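Local coordinates for protein bile acid 7a-dehydratase, BaiE (PDB 4L8P) that probably catalyses the 7-alpha-dehydration of bile acid intermediates, as a lyase with the cystatin-like fold of the SnoaL-like family, at residues A[40-45]-A[147-152]; A[78-83]-A[87-92]; A[127-130]-A[136-139]. All blocks are in the same frame, centred on the assembly; numbering follows the deposited sequence.

The three contacts sample different parts of one cone-like SnoaL-type fold, in which helices pack against a curved antiparallel sheet. Contact 1 sets helix 22-55 on strand 137-152, and contact 3 pairs the other end of that strand with strand 116-129, their centres about 31 Å apart. Contact 2, which ties strand 79-80 to helix 83-93, lies outside this sheet, its centre about 19 Å from that of contact 1 and about 22 Å from that of contact 3. A pentaethylene glycol lies about 4 Å from the Phe80 side chain of contact 2 and a triethylene glycol about 4 Å from that of Val137 in contact 3, both probably from the crystallisation liquor.

Contact 1 (A[40-45]-A[147-152]); sequences EAIKQL and DKYEKI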
ATOM      1  N   GLU A  40      11.122   9.159  -0.657  1.00 13.57           N
ATOM      2  CA  GLU A  40      10.055   9.239  -1.658  1.00 15.13           C
ATOM      3  C   GLU A  40      10.506   8.737  -3.035  1.00 13.74           C
ATOM      4  O   GLU A  40       9.743   8.056  -3.705  1.00 15.15           O
ATOM      5  CB  GLU A  40       9.491  10.667  -1.744  1.00 15.58           C
ATOM      6  CG  GLU A  40       8.366  10.842  -2.746  1.00 16.77           C
ATOM      7  CD  GLU A  40       7.110  10.009  -2.453  1.00 17.44           C
ATOM      8  OE1 GLU A  40       6.909   9.509  -1.323  1.00 17.22           O
ATOM      9  OE2 GLU A  40       6.283   9.869  -3.386  1.00 18.15           O
ATOM     10  N   ALA A  41      11.726   9.076  -3.461  1.00 14.82           N
ATOM     11  CA  ALA A  41      12.282   8.628  -4.743  1.00 15.91           C
ATOM     12  C   ALA A  41      12.372   7.099  -4.803  1.00 14.15           C
ATOM     13  O   ALA A  41      12.004   6.486  -5.804  1.00 13.56           O
ATOM     14  CB  ALA A  41      13.651   9.219  -4.934  1.00 16.67           C
ATOM     15  N   ILE A  42      12.770   6.507  -3.689  1.00 12.29           N
ATOM     16  CA  ILE A  42      12.859   5.035  -3.573  1.00 13.86           C
ATOM     17  C   ILE A  42      11.474   4.376  -3.642  1.00 15.08           C
ATOM     18  O   ILE A  42      11.273   3.362  -4.327  1.00 14.42           O
ATOM     19  CB  ILE A  42      13.682   4.590  -2.340  1.00 14.18           C
ATOM     20  CG1 ILE A  42      15.160   4.941  -2.572  1.00 15.13           C
ATOM     21  CG2 ILE A  42      13.498   3.116  -2.053  1.00 13.44           C
ATOM     22  CD1 ILE A  42      15.999   4.938  -1.306  1.00 14.57           C
ATOM     23  N   LYS A  43      10.507   4.926  -2.919  1.00 13.76           N
ATOM     24  CA  LYS A  43       9.126   4.384  -2.989  1.00 13.90           C
ATOM     25  C   LYS A  43       8.577   4.435  -4.436  1.00 13.54           C
ATOM     26  O   LYS A  43       7.912   3.493  -4.885  1.00 14.82           O
ATOM     27  CB  LYS A  43       8.192   5.146  -2.059  1.00 15.96           C
ATOM     28  CG  LYS A  43       8.507   4.958  -0.594  1.00 16.09           C
ATOM     29  CD  LYS A  43       7.588   5.849   0.207  1.00 16.30           C
ATOM     30  CE  LYS A  43       7.768   5.650   1.698  1.00 18.44           C
ATOM     31  NZ  LYS A  43       6.957   6.671   2.420  1.00 19.26           N
ATOM     32  N   GLN A  44       8.886   5.509  -5.172  1.00 13.97           N
ATOM     33  CA  GLN A  44       8.425   5.649  -6.568  1.00 13.42           C
ATOM     34  C   GLN A  44       9.176   4.732  -7.533  1.00 14.16           C
ATOM     35  O   GLN A  44       8.598   4.213  -8.481  1.00 14.38           O
ATOM     36  CB  GLN A  44       8.504   7.088  -7.044  1.00 14.41           C
ATOM     37  CG  GLN A  44       7.585   8.014  -6.250  1.00 15.30           C
ATOM     38  CD  GLN A  44       7.142   9.269  -6.986  1.00 16.28           C
ATOM     39  OE1 GLN A  44       7.092   9.305  -8.212  1.00 18.10           O
ATOM     40  NE2 GLN A  44       6.743  10.271  -6.222  1.00 17.65           N
ATOM     41  N   LEU A  45      10.448   4.504  -7.229  1.00 13.92           N
ATOM     42  CA  LEU A  45      11.291   3.569  -7.979  1.00 13.47           C
ATOM     43  C   LEU A  45      10.717   2.169  -7.871  1.00 13.87           C
ATOM     44  O   LEU A  45      10.570   1.448  -8.866  1.00 14.78           O
ATOM     45  CB  LEU A  45      12.734   3.597  -7.428  1.00 13.76           C
ATOM     46  CG  LEU A  45      13.707   2.497  -7.873  1.00 13.81           C
ATOM     47  CD1 LEU A  45      14.020   2.628  -9.346  1.00 15.63           C
ATOM     48  CD2 LEU A  45      14.981   2.571  -7.044  1.00 13.45           C
ATOM     49  N   ASP A 147      15.174  -4.958   0.151  1.00 17.04           N
ATOM     50  CA  ASP A 147      15.881  -4.457  -1.043  1.00 15.93           C
ATOM     51  C   ASP A 147      17.103  -3.642  -0.623  1.00 15.94           C
ATOM     52  O   ASP A 147      17.090  -3.018   0.458  1.00 15.29           O
ATOM     53  CB  ASP A 147      15.032  -3.459  -1.828  1.00 15.09           C
ATOM     54  CG  ASP A 147      13.801  -4.058  -2.492  1.00 17.65           C
ATOM     55  OD1 ASP A 147      13.630  -5.311  -2.567  1.00 17.99           O
ATOM     56  OD2 ASP A 147      12.998  -3.258  -3.008  1.00 18.89           O
ATOM     57  N   LYS A 148      18.090  -3.590  -1.511  1.00 15.27           N
ATOM     58  CA  LYS A 148      19.226  -2.690  -1.383  1.00 15.59           C
ATOM     59  C   LYS A 148      19.221  -1.782  -2.627  1.00 15.75           C
ATOM     60  O   LYS A 148      19.089  -2.270  -3.775  1.00 15.32           O
ATOM     61  CB  LYS A 148      20.550  -3.446  -1.293  1.00 17.77           C
ATOM     62  CG  LYS A 148      20.654  -4.404  -0.118  1.00 20.44           C
ATOM     63  CD  LYS A 148      20.681  -3.657   1.212  1.00 21.99           C
ATOM     64  CE  LYS A 148      20.590  -4.573   2.426  1.00 26.12           C
ATOM     65  NZ  LYS A 148      20.829  -3.767   3.656  1.00 29.48           N
ATOM     66  N   TYR A 149      19.425  -0.486  -2.394  1.00 14.24           N
ATOM     67  CA  TYR A 149      19.386   0.527  -3.444  1.00 15.34           C
ATOM     68  C   TYR A 149      20.683   1.295  -3.457  1.00 16.49           C
ATOM     69  O   TYR A 149      21.391   1.418  -2.440  1.00 16.03           O
ATOM     70  CB  TYR A 149      18.240   1.537  -3.233  1.00 16.62           C
ATOM     71  CG  TYR A 149      16.886   0.924  -2.945  1.00 15.64           C
ATOM     72  CD1 TYR A 149      16.064   0.452  -3.984  1.00 15.92           C
ATOM     73  CD2 TYR A 149      16.439   0.786  -1.661  1.00 15.72           C
ATOM     74  CE1 TYR A 149      14.822  -0.150  -3.699  1.00 15.61           C
ATOM     75  CE2 TYR A 149      15.211   0.215  -1.386  1.00 16.83           C
ATOM     76  CZ  TYR A 149      14.396  -0.242  -2.417  1.00 15.21           C
ATOM     77  OH  TYR A 149      13.154  -0.828  -2.128  1.00 16.34           O
ATOM     78  N   GLU A 150      20.972   1.865  -4.606  1.00 16.40           N
ATOM     79  CA  GLU A 150      22.096   2.782  -4.707  1.00 18.71           C
ATOM     80  C   GLU A 150      21.758   3.959  -5.575  1.00 17.72           C
ATOM     81  O   GLU A 150      20.933   3.863  -6.476  1.00 16.01           O
ATOM     82  CB  GLU A 150      23.340   2.053  -5.150  1.00 26.11           C
ATOM     83  CG  GLU A 150      23.406   1.673  -6.594  1.00 28.48           C
ATOM     84  CD  GLU A 150      24.730   0.995  -6.926  1.00 36.30           C
ATOM     85  OE1 GLU A 150      25.809   1.522  -6.555  1.00 42.36           O
ATOM     86  OE2 GLU A 150      24.685  -0.057  -7.574  1.00 28.55           O
ATOM     87  N   LYS A 151      22.398   5.079  -5.262  1.00 17.75           N
ATOM     88  CA  LYS A 151      22.132   6.349  -5.917  1.00 18.12           C
ATOM     89  C   LYS A 151      23.369   6.680  -6.760  1.00 19.86           C
ATOM     90  O   LYS A 151      24.482   6.740  -6.245  1.00 18.45           O
ATOM     91  CB  LYS A 151      21.882   7.454  -4.894  1.00 17.46           C
ATOM     92  CG  LYS A 151      21.259   8.702  -5.512  1.00 18.66           C
ATOM     93  CD  LYS A 151      21.003   9.775  -4.453  1.00 20.45           C
ATOM     94  CE  LYS A 151      20.110  10.878  -4.967  1.00 24.09           C
ATOM     95  NZ  LYS A 151      19.900  11.903  -3.898  1.00 23.52           N
ATOM     96  N   ILE A 152      23.143   6.858  -8.058  1.00 20.56           N
ATOM     97  CA  ILE A 152      24.214   7.115  -9.027  1.00 23.95           C
ATOM     98  C   ILE A 152      23.790   8.318  -9.847  1.00 25.82           C
ATOM     99  O   ILE A 152      22.690   8.315 -10.413  1.00 24.46           O
ATOM    100  CB  ILE A 152      24.445   5.887  -9.931  1.00 26.00           C
ATOM    101  CG1 ILE A 152      24.921   4.696  -9.087  1.00 27.10           C
ATOM    102  CG2 ILE A 152      25.454   6.235 -11.035  1.00 30.94           C
ATOM    103  CD1 ILE A 152      24.876   3.356  -9.792  1.00 31.36           C
TER
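The CG2 methyl of Ile42 sits over one face of the Tyr149 ring, 3.6 Å from the ring centroid and 18° off the normal, a CH-pi contact. It is displaced toward the rim on the CE2 side, with 3.4 Å between Ile42 CG2 and Tyr149 CE2. In Ile42 a chi1 of -70° sets CG1 beside the backbone N and leaves CG2 anti to it, the branch that meets the ring. Its CD1 methyl reaches the same ring only at its CD2 corner, 4.2 Å from Tyr149 CD2. One helical turn on, Leu45 adds a looser touch, its CD2 methyl lying 3.9 Å from Tyr149 CD1, and the two side chains run past each other in opposite directions. No hydrogen bond crosses between 40-45 and 147-152, and the three touching residues are all buried.

The phenol is held at its far end. Tyr149 OH receives a hydrogen bond from Trp121 NE1 and makes a weak one, 2.6 Å long, to Asp147 OD2. That carboxylate is itself fixed by a salt bridge to Lys46 and a hydrogen bond from its OD1 to Thr161, a second shell that would limit movement of the ring. Elsewhere on the helix, Glu40 pairs with Lys43 of a second subunit, and Lys43 with Glu40 of a third.

This is helix-on-sheet packing in the SnoaL-like fold, with helix 22-55 laid against strand 137-152. Ile42 also touches Ala117 of strand 116-129, Ile109 and Ile111 of strand 98-111, and Trp156 of strand 155-172.

Contact 2 (A[78-83]-A[87-92]); sequences LVFHSP and TEYLAA
Phe80 points the CZ corner of its ring at one face of Tyr89, and the two side chains cross at about a right angle. They form an oblique aromatic pair, with planes inclined at 37° and the centroids of the Phe80 and Tyr89 rings 5.1 Å apart. The approach is to the root of the tyrosine: Phe80 CZ is 3.4 Å from Tyr89 CG, and Phe80 CE1 lies 3.6 Å from Tyr89 CB. With CG of Tyr89 anti to the backbone N, chi1 168°, the tyrosine ring stands off the helix beside the strand, where Leu78 takes its other end. The CD1 methyl of Leu78 comes to 3.6 Å from Tyr89 CZ and 3.3 Å from Tyr89 OH, again crossing the tyrosine side chain at about a right angle. Leu78 and Phe80, two residues apart, thus share the length of Tyr89 between them, one at the hydroxyl end and the other at the CB end.

The topology is a strand running through a short turn into a helix, strand 79-80 into helix 83-93, at the surface of the SnoaL-like domain and apart from its four-stranded sheet. Ser82 is the N-cap: its OG accepts from the backbone N of Glu85. Pro83 opens the helix, and its carbonyl accepts an i+4 helical bond, Thr87 N donating to Pro83 O over 3.0 Å at 160°. Thr87 turns its OG1 back to Lys84 O, an intrahelical hydrogen bond that occupies the hydroxyl.

Beyond the two segments, Phe80 also packs on Glu85 and Val86 in the first turn of the helix, and a pentaethylene glycol molecule, probably from the crystallisation liquor, lies about 4 Å from its side chain. Helix 58-62 provides Glu62, which touches both Pro83 and Thr87.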
ATOM      1  N   LEU A  78      17.839 -16.326  -7.326  1.00 20.02           N
ATOM      2  CA  LEU A  78      18.229 -16.144  -8.698  1.00 23.41           C
ATOM      3  C   LEU A  78      19.309 -15.073  -8.731  1.00 21.26           C
ATOM      4  O   LEU A  78      19.235 -14.083  -8.016  1.00 23.26           O
ATOM      5  CB  LEU A  78      17.004 -15.718  -9.505  1.00 25.80           C
ATOM      6  CG  LEU A  78      15.894 -16.793  -9.542  1.00 30.69           C
ATOM      7  CD1 LEU A  78      14.621 -16.255 -10.185  1.00 36.48           C
ATOM      8  CD2 LEU A  78      16.365 -18.041 -10.280  1.00 35.65           C
ATOM      9  N   VAL A  79      20.301 -15.260  -9.568  1.00 22.91           N
ATOM     10  CA  VAL A  79      21.397 -14.313  -9.666  1.00 24.46           C
ATOM     11  C   VAL A  79      21.788 -14.126 -11.126  1.00 23.93           C
ATOM     12  O   VAL A  79      21.970 -15.098 -11.882  1.00 24.50           O
ATOM     13  CB  VAL A  79      22.612 -14.712  -8.770  1.00 33.72           C
ATOM     14  CG1 VAL A  79      22.918 -16.193  -8.884  1.00 34.37           C
ATOM     15  CG2 VAL A  79      23.844 -13.876  -9.096  1.00 32.92           C
ATOM     16  N   PHE A  80      21.916 -12.857 -11.506  1.00 22.91           N
ATOM     17  CA  PHE A  80      22.322 -12.450 -12.844  1.00 25.22           C
ATOM     18  C   PHE A  80      23.443 -11.408 -12.787  1.00 27.43           C
ATOM     19  O   PHE A  80      23.712 -10.784 -11.756  1.00 24.74           O
ATOM     20  CB  PHE A  80      21.109 -11.939 -13.618  1.00 22.57           C
ATOM     21  CG  PHE A  80      19.942 -12.874 -13.562  1.00 25.83           C
ATOM     22  CD1 PHE A  80      19.859 -13.960 -14.440  1.00 31.76           C
ATOM     23  CD2 PHE A  80      18.978 -12.737 -12.572  1.00 26.23           C
ATOM     24  CE1 PHE A  80      18.804 -14.860 -14.368  1.00 33.24           C
ATOM     25  CE2 PHE A  80      17.912 -13.634 -12.510  1.00 28.55           C
ATOM     26  CZ  PHE A  80      17.831 -14.690 -13.397  1.00 29.05           C
ATOM     27  N   HIS A  81      24.075 -11.185 -13.930  1.00 27.86           N
ATOM     28  CA  HIS A  81      25.282 -10.338 -13.962  1.00 30.31           C
ATOM     29  C   HIS A  81      25.150  -9.017 -14.723  1.00 31.51           C
ATOM     30  O   HIS A  81      26.095  -8.236 -14.750  1.00 31.47           O
ATOM     31  CB  HIS A  81      26.447 -11.193 -14.464  1.00 35.93           C
ATOM     32  CG  HIS A  81      26.663 -12.413 -13.621  1.00 50.94           C
ATOM     33  ND1 HIS A  81      27.233 -12.355 -12.366  1.00 57.60           N
ATOM     34  CD2 HIS A  81      26.299 -13.703 -13.807  1.00 60.56           C
ATOM     35  CE1 HIS A  81      27.254 -13.564 -11.836  1.00 63.98           C
ATOM     36  NE2 HIS A  81      26.692 -14.400 -12.691  1.00 69.20           N
ATOM     37  N   SER A  82      23.971  -8.763 -15.298  1.00 28.33           N
ATOM     38  CA  SER A  82      23.651  -7.464 -15.880  1.00 28.73           C
ATOM     39  C   SER A  82      22.149  -7.193 -15.820  1.00 24.26           C
ATOM     40  O   SER A  82      21.371  -8.140 -15.726  1.00 25.37           O
ATOM     41  CB  SER A  82      24.106  -7.437 -17.344  1.00 25.69           C
ATOM     42  OG  SER A  82      23.299  -8.252 -18.157  1.00 26.16           O
ATOM     43  N   PRO A  83      21.733  -5.914 -15.959  1.00 25.38           N
ATOM     44  CA  PRO A  83      20.301  -5.634 -16.107  1.00 25.83           C
ATOM     45  C   PRO A  83      19.647  -6.348 -17.278  1.00 25.60           C
ATOM     46  O   PRO A  83      18.510  -6.811 -17.133  1.00 25.45           O
ATOM     47  CB  PRO A  83      20.260  -4.118 -16.316  1.00 26.26           C
ATOM     48  CG  PRO A  83      21.458  -3.624 -15.586  1.00 27.41           C
ATOM     49  CD  PRO A  83      22.510  -4.663 -15.871  1.00 26.26           C
ATOM     50  N   THR A  87      16.311  -8.893 -17.343  1.00 25.60           N
ATOM     51  CA  THR A  87      15.092  -8.736 -18.155  1.00 26.89           C
ATOM     52  C   THR A  87      14.912  -9.856 -19.186  1.00 26.37           C
ATOM     53  O   THR A  87      13.769 -10.208 -19.503  1.00 30.89           O
ATOM     54  CB  THR A  87      14.999  -7.332 -18.797  1.00 27.70           C
ATOM     55  OG1 THR A  87      16.133  -7.128 -19.645  1.00 29.05           O
ATOM     56  CG2 THR A  87      14.980  -6.265 -17.729  1.00 27.80           C
ATOM     57  N   GLU A  88      16.009 -10.435 -19.692  1.00 26.34           N
ATOM     58  CA  GLU A  88      15.902 -11.643 -20.508  1.00 28.81           C
ATOM     59  C   GLU A  88      15.296 -12.822 -19.749  1.00 27.26           C
ATOM     60  O   GLU A  88      14.472 -13.549 -20.286  1.00 30.47           O
ATOM     61  CB  GLU A  88      17.248 -12.039 -21.112  1.00 35.48           C
ATOM     62  CG  GLU A  88      17.643 -11.130 -22.262  1.00 48.70           C
ATOM     63  CD  GLU A  88      19.065 -11.358 -22.777  1.00 59.16           C
ATOM     64  OE1 GLU A  88      19.975 -11.721 -21.988  1.00 60.80           O
ATOM     65  OE2 GLU A  88      19.271 -11.142 -23.988  1.00 63.17           O
ATOM     66  N   TYR A  89      15.723 -13.025 -18.512  1.00 23.92           N
ATOM     67  CA  TYR A  89      15.132 -14.054 -17.666  1.00 24.71           C
ATOM     68  C   TYR A  89      13.628 -13.770 -17.455  1.00 22.90           C
ATOM     69  O   TYR A  89      12.793 -14.659 -17.633  1.00 24.91           O
ATOM     70  CB  TYR A  89      15.853 -14.169 -16.303  1.00 25.86           C
ATOM     71  CG  TYR A  89      15.069 -15.028 -15.315  1.00 28.28           C
ATOM     72  CD1 TYR A  89      15.152 -16.434 -15.352  1.00 30.64           C
ATOM     73  CD2 TYR A  89      14.196 -14.449 -14.390  1.00 30.40           C
ATOM     74  CE1 TYR A  89      14.405 -17.224 -14.484  1.00 30.86           C
ATOM     75  CE2 TYR A  89      13.435 -15.235 -13.526  1.00 31.70           C
ATOM     76  CZ  TYR A  89      13.545 -16.616 -13.578  1.00 32.89           C
ATOM     77  OH  TYR A  89      12.787 -17.373 -12.714  1.00 39.97           O
ATOM     78  N   LEU A  90      13.305 -12.553 -17.054  1.00 22.49           N
ATOM     79  CA  LEU A  90      11.915 -12.222 -16.716  1.00 21.74           C
ATOM     80  C   LEU A  90      10.972 -12.353 -17.909  1.00 23.92           C
ATOM     81  O   LEU A  90       9.858 -12.881 -17.772  1.00 24.55           O
ATOM     82  CB  LEU A  90      11.800 -10.843 -16.094  1.00 22.19           C
ATOM     83  CG  LEU A  90      12.435 -10.651 -14.704  1.00 25.43           C
ATOM     84  CD1 LEU A  90      12.376  -9.183 -14.311  1.00 24.16           C
ATOM     85  CD2 LEU A  90      11.774 -11.510 -13.631  1.00 26.37           C
ATOM     86  N   ALA A  91      11.423 -11.909 -19.076  1.00 25.08           N
ATOM     87  CA  ALA A  91      10.613 -12.018 -20.288  1.00 26.40           C
ATOM     88  C   ALA A  91      10.278 -13.476 -20.612  1.00 30.17           C
ATOM     89  O   ALA A  91       9.149 -13.771 -21.022  1.00 29.44           O
ATOM     90  CB  ALA A  91      11.320 -11.340 -21.445  1.00 27.91           C
ATOM     91  N   ALA A  92      11.237 -14.380 -20.396  1.00 29.15           N
ATOM     92  CA  ALA A  92      11.012 -15.823 -20.575  1.00 33.00           C
ATOM     93  C   ALA A  92      10.177 -16.442 -19.467  1.00 32.68           C
ATOM     94  O   ALA A  92       9.293 -17.253 -19.739  1.00 30.35           O
ATOM     95  CB  ALA A  92      12.347 -16.568 -20.700  1.00 36.31           C
TER

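Contact 3 (A[127-130]-A[136-139]); sequences LIFT and NVGI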
ATOM      1  N   LEU A 127      -0.603 -14.912  -9.509  1.00 17.63           N
ATOM      2  CA  LEU A 127      -0.228 -15.292 -10.869  1.00 18.77           C
ATOM      3  C   LEU A 127      -1.350 -16.146 -11.435  1.00 17.10           C
ATOM      4  O   LEU A 127      -1.884 -17.018 -10.738  1.00 18.09           O
ATOM      5  CB  LEU A 127       1.089 -16.068 -10.900  1.00 19.02           C
ATOM      6  CG  LEU A 127       2.284 -15.543 -10.095  1.00 22.18           C
ATOM      7  CD1 LEU A 127       3.402 -16.572 -10.232  1.00 23.75           C
ATOM      8  CD2 LEU A 127       2.729 -14.149 -10.531  1.00 25.90           C
ATOM      9  N   ILE A 128      -1.708 -15.879 -12.697  1.00 16.98           N
ATOM     10  CA  ILE A 128      -2.722 -16.653 -13.430  1.00 18.21           C
ATOM     11  C   ILE A 128      -2.183 -17.007 -14.826  1.00 19.60           C
ATOM     12  O   ILE A 128      -1.773 -16.134 -15.583  1.00 20.55           O
ATOM     13  CB  ILE A 128      -4.040 -15.853 -13.584  1.00 20.50           C
ATOM     14  CG1 ILE A 128      -4.639 -15.532 -12.197  1.00 20.56           C
ATOM     15  CG2 ILE A 128      -5.039 -16.598 -14.481  1.00 22.73           C
ATOM     16  CD1 ILE A 128      -5.738 -14.491 -12.202  1.00 27.91           C
ATOM     17  N   PHE A 129      -2.179 -18.294 -15.141  1.00 19.69           N
ATOM     18  CA  PHE A 129      -1.805 -18.766 -16.473  1.00 20.71           C
ATOM     19  C   PHE A 129      -3.086 -18.975 -17.288  1.00 22.08           C
ATOM     20  O   PHE A 129      -3.971 -19.741 -16.886  1.00 21.11           O
ATOM     21  CB  PHE A 129      -0.974 -20.048 -16.360  1.00 23.52           C
ATOM     22  CG  PHE A 129       0.393 -19.824 -15.781  1.00 26.51           C
ATOM     23  CD1 PHE A 129       0.598 -19.860 -14.401  1.00 28.85           C
ATOM     24  CD2 PHE A 129       1.477 -19.541 -16.620  1.00 29.77           C
ATOM     25  CE1 PHE A 129       1.857 -19.631 -13.865  1.00 32.10           C
ATOM     26  CE2 PHE A 129       2.736 -19.319 -16.092  1.00 34.00           C
ATOM     27  CZ  PHE A 129       2.927 -19.368 -14.718  1.00 32.16           C
ATOM     28  N   THR A 130      -3.171 -18.324 -18.452  1.00 23.33           N
ATOM     29  CA  THR A 130      -4.414 -18.322 -19.239  1.00 24.52           C
ATOM     30  C   THR A 130      -4.394 -19.293 -20.390  1.00 27.31           C
ATOM     31  O   THR A 130      -5.457 -19.632 -20.916  1.00 31.31           O
ATOM     32  CB  THR A 130      -4.707 -16.923 -19.824  1.00 24.39           C
ATOM     33  OG1 THR A 130      -3.613 -16.502 -20.632  1.00 25.26           O
ATOM     34  CG2 THR A 130      -4.905 -15.913 -18.702  1.00 24.48           C
ATOM     35  N   ASN A 136      -4.776 -22.465 -16.665  1.00 24.19           N
ATOM     36  CA  ASN A 136      -5.634 -22.552 -15.479  1.00 22.98           C
ATOM     37  C   ASN A 136      -4.912 -22.731 -14.131  1.00 22.05           C
ATOM     38  O   ASN A 136      -5.556 -22.762 -13.081  1.00 22.68           O
ATOM     39  CB  ASN A 136      -6.759 -23.585 -15.637  1.00 25.84           C
ATOM     40  CG  ASN A 136      -7.717 -23.234 -16.756  1.00 34.74           C
ATOM     41  OD1 ASN A 136      -8.132 -22.081 -16.895  1.00 37.84           O
ATOM     42  ND2 ASN A 136      -8.075 -24.238 -17.565  1.00 38.79           N
ATOM     43  N   VAL A 137      -3.585 -22.762 -14.147  1.00 22.36           N
ATOM     44  CA  VAL A 137      -2.829 -22.734 -12.895  1.00 20.75           C
ATOM     45  C   VAL A 137      -2.953 -21.349 -12.305  1.00 18.88           C
ATOM     46  O   VAL A 137      -2.801 -20.345 -13.017  1.00 20.97           O
ATOM     47  CB  VAL A 137      -1.329 -23.113 -13.081  1.00 22.46           C
ATOM     48  CG1 VAL A 137      -0.516 -22.771 -11.839  1.00 23.89           C
ATOM     49  CG2 VAL A 137      -1.198 -24.587 -13.429  1.00 24.09           C
ATOM     50  N   GLY A 138      -3.247 -21.291 -11.001  1.00 18.36           N
ATOM     51  CA  GLY A 138      -3.112 -20.050 -10.228  1.00 17.82           C
ATOM     52  C   GLY A 138      -2.080 -20.255  -9.133  1.00 17.27           C
ATOM     53  O   GLY A 138      -1.940 -21.361  -8.607  1.00 17.36           O
ATOM     54  N   ILE A 139      -1.325 -19.209  -8.833  1.00 17.72           N
ATOM     55  CA  ILE A 139      -0.347 -19.203  -7.745  1.00 17.89           C
ATOM     56  C   ILE A 139      -0.571 -17.920  -6.957  1.00 16.73           C
ATOM     57  O   ILE A 139      -0.575 -16.831  -7.545  1.00 18.71           O
ATOM     58  CB  ILE A 139       1.100 -19.257  -8.262  1.00 19.82           C
ATOM     59  CG1 ILE A 139       1.347 -20.517  -9.103  1.00 21.78           C
ATOM     60  CG2 ILE A 139       2.093 -19.189  -7.097  1.00 20.54           C
ATOM     61  CD1 ILE A 139       2.638 -20.467  -9.889  1.00 22.98           C
TER
HETATM   62  O   HOH W   1      -7.153 -19.335 -15.653  1.00 34.02           O
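Asn136 meets Phe129 where the hairpin closes, the backbone N of Asn136 donating to Phe129 O over 2.8 Å. A water bridges this end, donating to Asn136 OD1 at 3.2 Å and only weakly to Phe129 O. The positive phi of Asn136, 77°, belongs to the turn-side bend that leads into the strand.

Val137 follows with its carbonyl, whose oxygen accepts from Phe129 N at 3.0 Å. The same oxygen lies in the plane of the Phe129 ring, at its edge. The Val137 and Phe129 side chains lie alongside, pointing the same way: Val137 CG1, anti to the backbone N (chi1 167°), lies against Phe129 CD1, and Val137 CB is 4.0 Å from that same Phe129 CD1.

Gly138 faces Ile128 as a non-hydrogen-bonded antiparallel pair, and its CA makes a 3.3 Å CA-H...O contact with Leu127 O. Having no side chain, Gly138 offers Ile128 only backbone, and little of Ile128 is buried by 136-139.

Ile139 and Leu127 form the hydrogen-bonded pair: Leu127 N donates to Ile139 O over 2.7 Å, and Ile139 N donates back to Leu127 O. Beside these bonds the Ile139 CD1 methyl lies 4.0 Å from Leu127 CD1 and also touches the edge of the Phe129 ring at CE1.

The hairpin is the central pair of the four-stranded antiparallel sheet. Ile128 packs on Phe167 of a neighbouring subunit. Within the chain, Ile128 bonds through its backbone to Ile99 of strand 98-111, and Gly138 to Phe171 of strand 155-172.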